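PDB 3QNK: putative lipoprotein, which probably serves at the outer membrane as a SusD-like lipoprotein that binds glycans for uptake, although its own ligand is unknown. Local coordinates for residues V123-G128 with R453-R458; F155-L160 with S189-Y194. All coordinates share one frame; numbering follows the deposited sequence.

Interactions 1 and 2 are neighbours in the fold, their centres 14 Å apart. Interaction 2 (155-160 with 189-194) joins helices 149-166 and 181-194 to each other; interaction 1 (123-128 with 453-458) ties the end of helix 101-126 to helix 453-460, far along the chain. The two touch at several points: Val123 CG2 packs 3.8 Å from Ile156 CD1, and the OH of Tyr194 comes within 3.3 Å of Tyr455 CB. Lys124 NZ lies 3.7 Å from Arg190 NH1, a close pair of like charges. A phosphate ion, probably from the crystallisation liquor, accepts hydrogen bonds from Arg125 NH1 and NH2 of interaction 1; its presence alone does not establish a functional site.

Interaction 1: residues V123-G128 with R453-R458. With PO4 (phosphate ion), chain F.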
ATOM      1  N   VAL B 123     -10.062   1.152  15.258  1.00 47.00           N
ATOM      2  CA  VAL B 123     -10.717   1.842  16.375  1.00 45.85           C
ATOM      3  C   VAL B 123      -9.721   2.209  17.467  1.00 48.58           C
ATOM      4  O   VAL B 123      -9.768   3.352  17.933  1.00 49.59           O
ATOM      5  CB  VAL B 123     -11.933   1.047  16.924  1.00 49.08           C
ATOM      6  CG1 VAL B 123     -12.533   1.709  18.159  1.00 47.36           C
ATOM      7  CG2 VAL B 123     -12.992   0.917  15.843  1.00 49.76           C
ATOM      8  N   LYS B 124      -8.786   1.298  17.838  1.00 44.23           N
ATOM      9  CA  LYS B 124      -7.790   1.592  18.888  1.00 42.17           C
ATOM     10  C   LYS B 124      -6.872   2.796  18.489  1.00 47.37           C
ATOM     11  O   LYS B 124      -6.288   3.421  19.363  1.00 48.96           O
ATOM     12  CB  LYS B 124      -6.971   0.344  19.304  1.00 41.36           C
ATOM     13  CG  LYS B 124      -6.081  -0.257  18.221  1.00 50.34           C
ATOM     14  CD  LYS B 124      -5.098  -1.295  18.797  1.00 46.88           C
ATOM     15  CE  LYS B 124      -5.626  -2.706  18.918  1.00 50.11           C
ATOM     16  NZ  LYS B 124      -4.915  -3.465  20.003  1.00 70.60           N
ATOM     17  N   ARG B 125      -6.830   3.166  17.209  1.00 42.82           N
ATOM     18  CA  ARG B 125      -5.999   4.230  16.669  1.00 41.69           C
ATOM     19  C   ARG B 125      -6.770   5.514  16.441  1.00 48.27           C
ATOM     20  O   ARG B 125      -6.467   6.525  17.073  1.00 48.34           O
ATOM     21  CB  ARG B 125      -5.347   3.784  15.340  1.00 39.91           C
ATOM     22  CG  ARG B 125      -4.247   2.750  15.487  1.00 51.13           C
ATOM     23  CD  ARG B 125      -3.783   2.309  14.125  1.00 62.41           C
ATOM     24  NE  ARG B 125      -2.324   2.199  14.004  1.00 69.35           N
ATOM     25  CZ  ARG B 125      -1.644   1.087  14.259  1.00 74.44           C
ATOM     26  NH1 ARG B 125      -2.269   0.007  14.692  1.00 63.77           N
ATOM     27  NH2 ARG B 125      -0.329   1.053  14.101  1.00 60.69           N
ATOM     28  N   TYR B 126      -7.763   5.477  15.528  1.00 46.40           N
ATOM     29  CA  TYR B 126      -8.548   6.644  15.109  1.00 47.23           C
ATOM     30  C   TYR B 126      -9.795   6.936  15.977  1.00 53.43           C
ATOM     31  O   TYR B 126     -10.310   8.054  15.913  1.00 55.77           O
ATOM     32  CB  TYR B 126      -8.998   6.465  13.643  1.00 48.32           C
ATOM     33  CG  TYR B 126      -7.885   6.061  12.690  1.00 47.96           C
ATOM     34  CD1 TYR B 126      -7.038   7.013  12.132  1.00 48.95           C
ATOM     35  CD2 TYR B 126      -7.696   4.731  12.330  1.00 48.35           C
ATOM     36  CE1 TYR B 126      -6.014   6.649  11.258  1.00 47.34           C
ATOM     37  CE2 TYR B 126      -6.686   4.359  11.444  1.00 48.67           C
ATOM     38  CZ  TYR B 126      -5.844   5.321  10.916  1.00 49.72           C
ATOM     39  OH  TYR B 126      -4.864   4.961  10.026  1.00 44.20           O
ATOM     40  N   GLY B 127     -10.274   5.953  16.741  1.00 46.97           N
ATOM     41  CA  GLY B 127     -11.476   6.079  17.553  1.00 46.47           C
ATOM     42  C   GLY B 127     -12.633   5.649  16.696  1.00 52.25           C
ATOM     43  O   GLY B 127     -12.593   4.553  16.123  1.00 55.50           O
ATOM     44  N   GLY B 128     -13.621   6.511  16.526  1.00 46.32           N
ATOM     45  CA  GLY B 128     -14.722   6.185  15.631  1.00 46.73           C
ATOM     46  C   GLY B 128     -14.258   6.091  14.186  1.00 53.23           C
ATOM     47  O   GLY B 128     -13.413   6.877  13.747  1.00 55.21           O
ATOM     48  N   ARG B 453       1.860  -1.207  25.309  1.00 48.65           N
ATOM     49  CA  ARG B 453       2.216  -0.017  26.068  1.00 47.21           C
ATOM     50  C   ARG B 453       1.631   1.258  25.489  1.00 53.87           C
ATOM     51  O   ARG B 453       1.130   2.109  26.235  1.00 57.22           O
ATOM     52  CB  ARG B 453       3.745   0.115  26.182  1.00 45.77           C
ATOM     53  CG  ARG B 453       4.231   1.250  27.087  1.00 47.30           C
ATOM     54  CD  ARG B 453       3.604   1.144  28.448  1.00 43.55           C
ATOM     55  NE  ARG B 453       4.060   2.212  29.312  1.00 36.30           N
ATOM     56  CZ  ARG B 453       3.708   2.331  30.578  1.00 50.19           C
ATOM     57  NH1 ARG B 453       2.874   1.454  31.128  1.00 47.99           N
ATOM     58  NH2 ARG B 453       4.196   3.313  31.313  1.00 36.40           N
ATOM     59  N   PHE B 454       1.697   1.404  24.178  1.00 46.55           N
ATOM     60  CA  PHE B 454       1.245   2.608  23.522  1.00 43.19           C
ATOM     61  C   PHE B 454      -0.263   2.794  23.775  1.00 49.88           C
ATOM     62  O   PHE B 454      -0.703   3.902  24.056  1.00 52.01           O
ATOM     63  CB  PHE B 454       1.601   2.504  22.023  1.00 43.74           C
ATOM     64  CG  PHE B 454       1.036   3.599  21.167  1.00 42.80           C
ATOM     65  CD1 PHE B 454      -0.317   3.601  20.811  1.00 43.43           C
ATOM     66  CD2 PHE B 454       1.832   4.652  20.758  1.00 41.76           C
ATOM     67  CE1 PHE B 454      -0.847   4.641  20.073  1.00 43.16           C
ATOM     68  CE2 PHE B 454       1.285   5.730  20.075  1.00 43.82           C
ATOM     69  CZ  PHE B 454      -0.043   5.719  19.735  1.00 42.27           C
ATOM     70  N   TYR B 455      -1.050   1.715  23.695  1.00 45.38           N
ATOM     71  CA  TYR B 455      -2.499   1.744  23.900  1.00 43.64           C
ATOM     72  C   TYR B 455      -2.844   1.771  25.381  1.00 48.17           C
ATOM     73  O   TYR B 455      -3.890   2.302  25.742  1.00 49.29           O
ATOM     74  CB  TYR B 455      -3.156   0.567  23.179  1.00 43.21           C
ATOM     75  CG  TYR B 455      -2.795   0.524  21.709  1.00 42.42           C
ATOM     76  CD1 TYR B 455      -3.351   1.434  20.802  1.00 42.54           C
ATOM     77  CD2 TYR B 455      -1.887  -0.412  21.226  1.00 44.11           C
ATOM     78  CE1 TYR B 455      -2.983   1.429  19.455  1.00 41.51           C
ATOM     79  CE2 TYR B 455      -1.525  -0.443  19.880  1.00 45.90           C
ATOM     80  CZ  TYR B 455      -2.073   0.481  18.999  1.00 49.62           C
ATOM     81  OH  TYR B 455      -1.720   0.400  17.682  1.00 43.43           O
ATOM     82  N   ASP B 456      -1.948   1.276  26.244  1.00 44.38           N
ATOM     83  CA  ASP B 456      -2.159   1.366  27.684  1.00 44.59           C
ATOM     84  C   ASP B 456      -2.013   2.849  28.138  1.00 48.23           C
ATOM     85  O   ASP B 456      -2.897   3.377  28.811  1.00 47.84           O
ATOM     86  CB  ASP B 456      -1.191   0.448  28.415  1.00 46.66           C
ATOM     87  CG  ASP B 456      -1.549  -1.040  28.350  1.00 55.81           C
ATOM     88  OD1 ASP B 456      -2.721  -1.369  28.000  1.00 57.40           O
ATOM     89  OD2 ASP B 456      -0.675  -1.874  28.679  1.00 59.31           O
ATOM     90  N   VAL B 457      -0.976   3.541  27.647  1.00 42.90           N
ATOM     91  CA  VAL B 457      -0.723   4.955  27.921  1.00 42.16           C
ATOM     92  C   VAL B 457      -1.928   5.804  27.444  1.00 48.32           C
ATOM     93  O   VAL B 457      -2.361   6.726  28.142  1.00 48.48           O
ATOM     94  CB  VAL B 457       0.617   5.394  27.251  1.00 44.01           C
ATOM     95  CG1 VAL B 457       0.740   6.910  27.130  1.00 41.91           C
ATOM     96  CG2 VAL B 457       1.822   4.823  28.003  1.00 43.79           C
ATOM     97  N   ARG B 458      -2.467   5.461  26.269  1.00 43.89           N
ATOM     98  CA  ARG B 458      -3.577   6.133  25.581  1.00 41.86           C
ATOM     99  C   ARG B 458      -4.871   5.976  26.334  1.00 46.76           C
ATOM    100  O   ARG B 458      -5.590   6.971  26.553  1.00 49.51           O
ATOM    101  CB  ARG B 458      -3.715   5.526  24.172  1.00 35.69           C
ATOM    102  CG  ARG B 458      -4.830   6.087  23.335  1.00 34.54           C
ATOM    103  CD  ARG B 458      -4.595   5.737  21.875  1.00 27.47           C
ATOM    104  NE  ARG B 458      -3.813   6.745  21.170  1.00 39.23           N
ATOM    105  CZ  ARG B 458      -3.760   6.823  19.849  1.00 55.72           C
ATOM    106  NH1 ARG B 458      -4.436   5.960  19.102  1.00 35.61           N
ATOM    107  NH2 ARG B 458      -3.046   7.779  19.262  1.00 47.07           N
TER
HETATM  108  P   PO4 F 601      -0.103  -3.511  13.070  1.00107.86           P
HETATM  109  O1  PO4 F 601      -0.074  -2.100  13.852  1.00113.93           O
HETATM  110  O2  PO4 F 601      -0.266  -3.307  11.456  1.00111.07           O
HETATM  111  O3  PO4 F 601       1.093  -4.477  13.610  1.00112.31           O
HETATM  112  O4  PO4 F 601      -1.390  -4.310  13.518  1.00115.80           O
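The ring of Tyr455 lies between two partners, with Phe454 CD1 over one face and the aliphatic chain of Lys124 over the other. Lys124 CD stands over the face, 3.6 Å from the ring centroid, in a CH-pi contact. A bend at chi3 (86°) carries the lysine chain on across the ring and leaves NZ above the same face, 4.7 Å from the centroid, as a cation-pi partner. The phenol OH of Tyr455 rests over one face of the Arg125 guanidinium, 3.1 Å from NH1; ring and guanidinium planes are 62° apart and the angle is poor for a hydrogen bond. That hydroxyl bonds instead to Gln39. At the guanidinium edge, Arg125 NH1 and NH2 both donate to O1 of the phosphate, each at 3.2 Å, while Glu121 and Asp74 form salt bridges with the same two nitrogens. Arg458 has Phe454 CE1 over the centre of one guanidinium face, and its NH1 donates to Lys124 O (3.2 Å, N-H...O 150°), lying in the carbonyl plane on a lone pair; NH2 binds Leu495 O. The acceptor is in the last turn of helix 101-126, three residues before Gly127, which leaves helical geometry with positive phi. Through this bond the N-terminal, TPR-like helical region is tied to helix 453-460 in the C-terminal part of the SusD fold.

Interaction 2: residues F155-L160 with S189-Y194; sequences FILEDL and SRVELY
Val191 has CG1 anti to the backbone N (chi1 177°) and CG2 anti to the carbonyl carbon, which spreads its two methyls across the side chains of helix 149-166. Opposite it, Ile156 has chi1 at -63°, which sends CG1 away from the carbonyl carbon and leaves the CG2 methyl to meet the valine. The setting is an antiparallel helix pair of the alpha-alpha superhelix, in the TPR-like helical region of the SusD fold. The two short segments approach to 10.2 Å between axes and cross at -159°, with Leu157 and Val191 nearest in the backbone register.

Contact is made by apolar branches. Val191 CG1 is shared between Ile156 CG2 and Leu157 CD2, at 3.7 Å from each, while Val191 CG2 lies between Ile156 CG2 (4.0 Å) and Leu160 CD1 (4.1 Å). Leu157 and Val191 run past each other in opposite directions, whereas Ile156 and Leu160 approach the valine at a slant. Val191 therefore inserts among residues spaced one and four positions apart on the facing helix, all of them reached through methyl groups. Beyond the pair, Leu160 also packs on Ala116 of helix 101-126, and Glu192 touches Val201 of helix 198-209, continuing the stack of helices on both sides.

Glu192 joins through the aliphatic part of its chain alone. Its carboxylate OE1 is hydrogen-bonded to Ser204, and its CG methylene lies against the leucine fork, 3.6 Å from Leu157 CD2 and 4.0 Å from Leu157 CD1.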
ATOM      1  N   PHE B 155     -20.058  -2.628  17.453  1.00 52.38           N
ATOM      2  CA  PHE B 155     -19.910  -3.423  16.223  1.00 52.44           C
ATOM      3  C   PHE B 155     -18.899  -4.550  16.435  1.00 55.85           C
ATOM      4  O   PHE B 155     -19.248  -5.701  16.203  1.00 57.49           O
ATOM      5  CB  PHE B 155     -19.492  -2.525  15.032  1.00 53.46           C
ATOM      6  CG  PHE B 155     -19.539  -3.178  13.677  1.00 55.25           C
ATOM      7  CD1 PHE B 155     -18.492  -3.982  13.234  1.00 58.52           C
ATOM      8  CD2 PHE B 155     -20.599  -2.950  12.816  1.00 57.10           C
ATOM      9  CE1 PHE B 155     -18.535  -4.588  11.982  1.00 58.79           C
ATOM     10  CE2 PHE B 155     -20.623  -3.528  11.551  1.00 59.83           C
ATOM     11  CZ  PHE B 155     -19.595  -4.355  11.149  1.00 57.89           C
ATOM     12  N   ILE B 156     -17.682  -4.222  16.921  1.00 51.67           N
ATOM     13  CA  ILE B 156     -16.598  -5.178  17.202  1.00 51.07           C
ATOM     14  C   ILE B 156     -17.092  -6.257  18.157  1.00 55.78           C
ATOM     15  O   ILE B 156     -16.934  -7.450  17.884  1.00 55.94           O
ATOM     16  CB  ILE B 156     -15.314  -4.477  17.748  1.00 51.90           C
ATOM     17  CG1 ILE B 156     -14.707  -3.498  16.709  1.00 50.57           C
ATOM     18  CG2 ILE B 156     -14.271  -5.506  18.185  1.00 51.58           C
ATOM     19  CD1 ILE B 156     -13.828  -2.435  17.325  1.00 59.26           C
ATOM     20  N   LEU B 157     -17.720  -5.835  19.255  1.00 52.05           N
ATOM     21  CA  LEU B 157     -18.195  -6.757  20.289  1.00 51.53           C
ATOM     22  C   LEU B 157     -19.353  -7.622  19.820  1.00 59.68           C
ATOM     23  O   LEU B 157     -19.457  -8.757  20.273  1.00 61.56           O
ATOM     24  CB  LEU B 157     -18.546  -5.986  21.568  1.00 50.88           C
ATOM     25  CG  LEU B 157     -17.328  -5.367  22.301  1.00 53.02           C
ATOM     26  CD1 LEU B 157     -17.745  -4.383  23.366  1.00 51.56           C
ATOM     27  CD2 LEU B 157     -16.416  -6.440  22.840  1.00 54.52           C
ATOM     28  N   GLU B 158     -20.197  -7.141  18.888  1.00 58.83           N
ATOM     29  CA  GLU B 158     -21.276  -7.971  18.353  1.00 60.02           C
ATOM     30  C   GLU B 158     -20.686  -9.073  17.472  1.00 63.38           C
ATOM     31  O   GLU B 158     -21.137 -10.209  17.555  1.00 65.09           O
ATOM     32  CB  GLU B 158     -22.313  -7.143  17.598  1.00 62.30           C
ATOM     33  CG  GLU B 158     -23.643  -7.116  18.332  1.00 82.39           C
ATOM     34  CD  GLU B 158     -24.299  -8.463  18.599  1.00120.98           C
ATOM     35  OE1 GLU B 158     -24.666  -9.152  17.619  1.00123.51           O
ATOM     36  OE2 GLU B 158     -24.473  -8.815  19.790  1.00120.34           O
ATOM     37  N   ASP B 159     -19.620  -8.755  16.706  1.00 59.00           N
ATOM     38  CA  ASP B 159     -18.880  -9.708  15.860  1.00 58.79           C
ATOM     39  C   ASP B 159     -18.219 -10.776  16.729  1.00 62.25           C
ATOM     40  O   ASP B 159     -18.303 -11.957  16.394  1.00 63.03           O
ATOM     41  CB  ASP B 159     -17.811  -8.996  14.992  1.00 58.86           C
ATOM     42  CG  ASP B 159     -18.213  -8.680  13.551  1.00 69.98           C
ATOM     43  OD1 ASP B 159     -19.222  -9.246  13.075  1.00 72.89           O
ATOM     44  OD2 ASP B 159     -17.485  -7.905  12.883  1.00 75.01           O
ATOM     45  N   LEU B 160     -17.609 -10.370  17.865  1.00 56.39           N
ATOM     46  CA  LEU B 160     -16.948 -11.289  18.789  1.00 55.35           C
ATOM     47  C   LEU B 160     -17.956 -12.119  19.557  1.00 63.09           C
ATOM     48  O   LEU B 160     -17.663 -13.284  19.854  1.00 66.25           O
ATOM     49  CB  LEU B 160     -15.992 -10.566  19.738  1.00 54.10           C
ATOM     50  CG  LEU B 160     -14.726 -10.009  19.078  1.00 56.07           C
ATOM     51  CD1 LEU B 160     -14.033  -9.040  19.981  1.00 54.42           C
ATOM     52  CD2 LEU B 160     -13.786 -11.131  18.613  1.00 56.44           C
ATOM     53  N   SER B 189     -12.569  -9.507  25.931  1.00 52.53           N
ATOM     54  CA  SER B 189     -12.163  -8.914  27.220  1.00 51.37           C
ATOM     55  C   SER B 189     -11.255  -7.684  27.027  1.00 57.24           C
ATOM     56  O   SER B 189     -11.433  -6.709  27.760  1.00 58.14           O
ATOM     57  CB  SER B 189     -11.482  -9.945  28.121  1.00 51.85           C
ATOM     58  OG  SER B 189     -10.162 -10.285  27.727  1.00 54.30           O
ATOM     59  N   ARG B 190     -10.311  -7.700  26.046  1.00 51.90           N
ATOM     60  CA  ARG B 190      -9.440  -6.545  25.794  1.00 50.22           C
ATOM     61  C   ARG B 190     -10.228  -5.389  25.196  1.00 53.86           C
ATOM     62  O   ARG B 190     -10.095  -4.263  25.690  1.00 51.84           O
ATOM     63  CB  ARG B 190      -8.283  -6.905  24.875  1.00 49.95           C
ATOM     64  CG  ARG B 190      -7.217  -5.826  24.865  1.00 56.12           C
ATOM     65  CD  ARG B 190      -6.373  -5.942  23.631  1.00 61.61           C
ATOM     66  NE  ARG B 190      -5.504  -7.113  23.700  1.00 60.46           N
ATOM     67  CZ  ARG B 190      -4.635  -7.464  22.760  1.00 72.42           C
ATOM     68  NH1 ARG B 190      -4.517  -6.742  21.651  1.00 74.23           N
ATOM     69  NH2 ARG B 190      -3.881  -8.544  22.918  1.00 45.76           N
ATOM     70  N   VAL B 191     -11.066  -5.672  24.139  1.00 51.73           N
ATOM     71  CA  VAL B 191     -11.940  -4.685  23.482  1.00 51.06           C
ATOM     72  C   VAL B 191     -12.878  -4.024  24.547  1.00 54.41           C
ATOM     73  O   VAL B 191     -13.008  -2.792  24.572  1.00 54.62           O
ATOM     74  CB  VAL B 191     -12.724  -5.315  22.312  1.00 55.99           C
ATOM     75  CG1 VAL B 191     -13.671  -4.312  21.680  1.00 56.22           C
ATOM     76  CG2 VAL B 191     -11.771  -5.843  21.255  1.00 55.94           C
ATOM     77  N   GLU B 192     -13.445  -4.831  25.456  1.00 48.67           N
ATOM     78  CA  GLU B 192     -14.298  -4.351  26.536  1.00 49.53           C
ATOM     79  C   GLU B 192     -13.511  -3.495  27.538  1.00 56.49           C
ATOM     80  O   GLU B 192     -14.035  -2.501  28.037  1.00 59.26           O
ATOM     81  CB  GLU B 192     -14.979  -5.520  27.271  1.00 51.63           C
ATOM     82  CG  GLU B 192     -16.041  -6.261  26.462  1.00 55.99           C
ATOM     83  CD  GLU B 192     -16.459  -7.637  26.973  1.00 75.86           C
ATOM     84  OE1 GLU B 192     -15.623  -8.320  27.605  1.00 71.47           O
ATOM     85  OE2 GLU B 192     -17.618  -8.046  26.722  1.00 66.22           O
ATOM     86  N   LEU B 193     -12.247  -3.858  27.817  1.00 51.02           N
ATOM     87  CA  LEU B 193     -11.394  -3.114  28.744  1.00 47.99           C
ATOM     88  C   LEU B 193     -11.018  -1.753  28.150  1.00 50.46           C
ATOM     89  O   LEU B 193     -11.029  -0.732  28.856  1.00 50.78           O
ATOM     90  CB  LEU B 193     -10.136  -3.935  29.092  1.00 46.76           C
ATOM     91  CG  LEU B 193      -9.187  -3.359  30.157  1.00 49.55           C
ATOM     92  CD1 LEU B 193      -9.856  -3.295  31.530  1.00 50.19           C
ATOM     93  CD2 LEU B 193      -7.920  -4.151  30.227  1.00 50.32           C
ATOM     94  N   TYR B 194     -10.693  -1.746  26.845  1.00 45.23           N
ATOM     95  CA  TYR B 194     -10.352  -0.539  26.090  1.00 43.25           C
ATOM     96  C   TYR B 194     -11.519   0.455  26.141  1.00 47.83           C
ATOM     97  O   TYR B 194     -11.249   1.635  26.303  1.00 49.23           O
ATOM     98  CB  TYR B 194      -9.929  -0.894  24.635  1.00 43.24           C
ATOM     99  CG  TYR B 194      -8.466  -1.304  24.495  1.00 43.31           C
ATOM    100  CD1 TYR B 194      -7.801  -1.962  25.528  1.00 45.14           C
ATOM    101  CD2 TYR B 194      -7.728  -0.960  23.367  1.00 43.80           C
ATOM    102  CE1 TYR B 194      -6.439  -2.265  25.442  1.00 46.80           C
ATOM    103  CE2 TYR B 194      -6.365  -1.290  23.256  1.00 44.13           C
ATOM    104  CZ  TYR B 194      -5.732  -1.969  24.288  1.00 52.98           C
ATOM    105  OH  TYR B 194      -4.413  -2.353  24.207  1.00 54.45           O
TER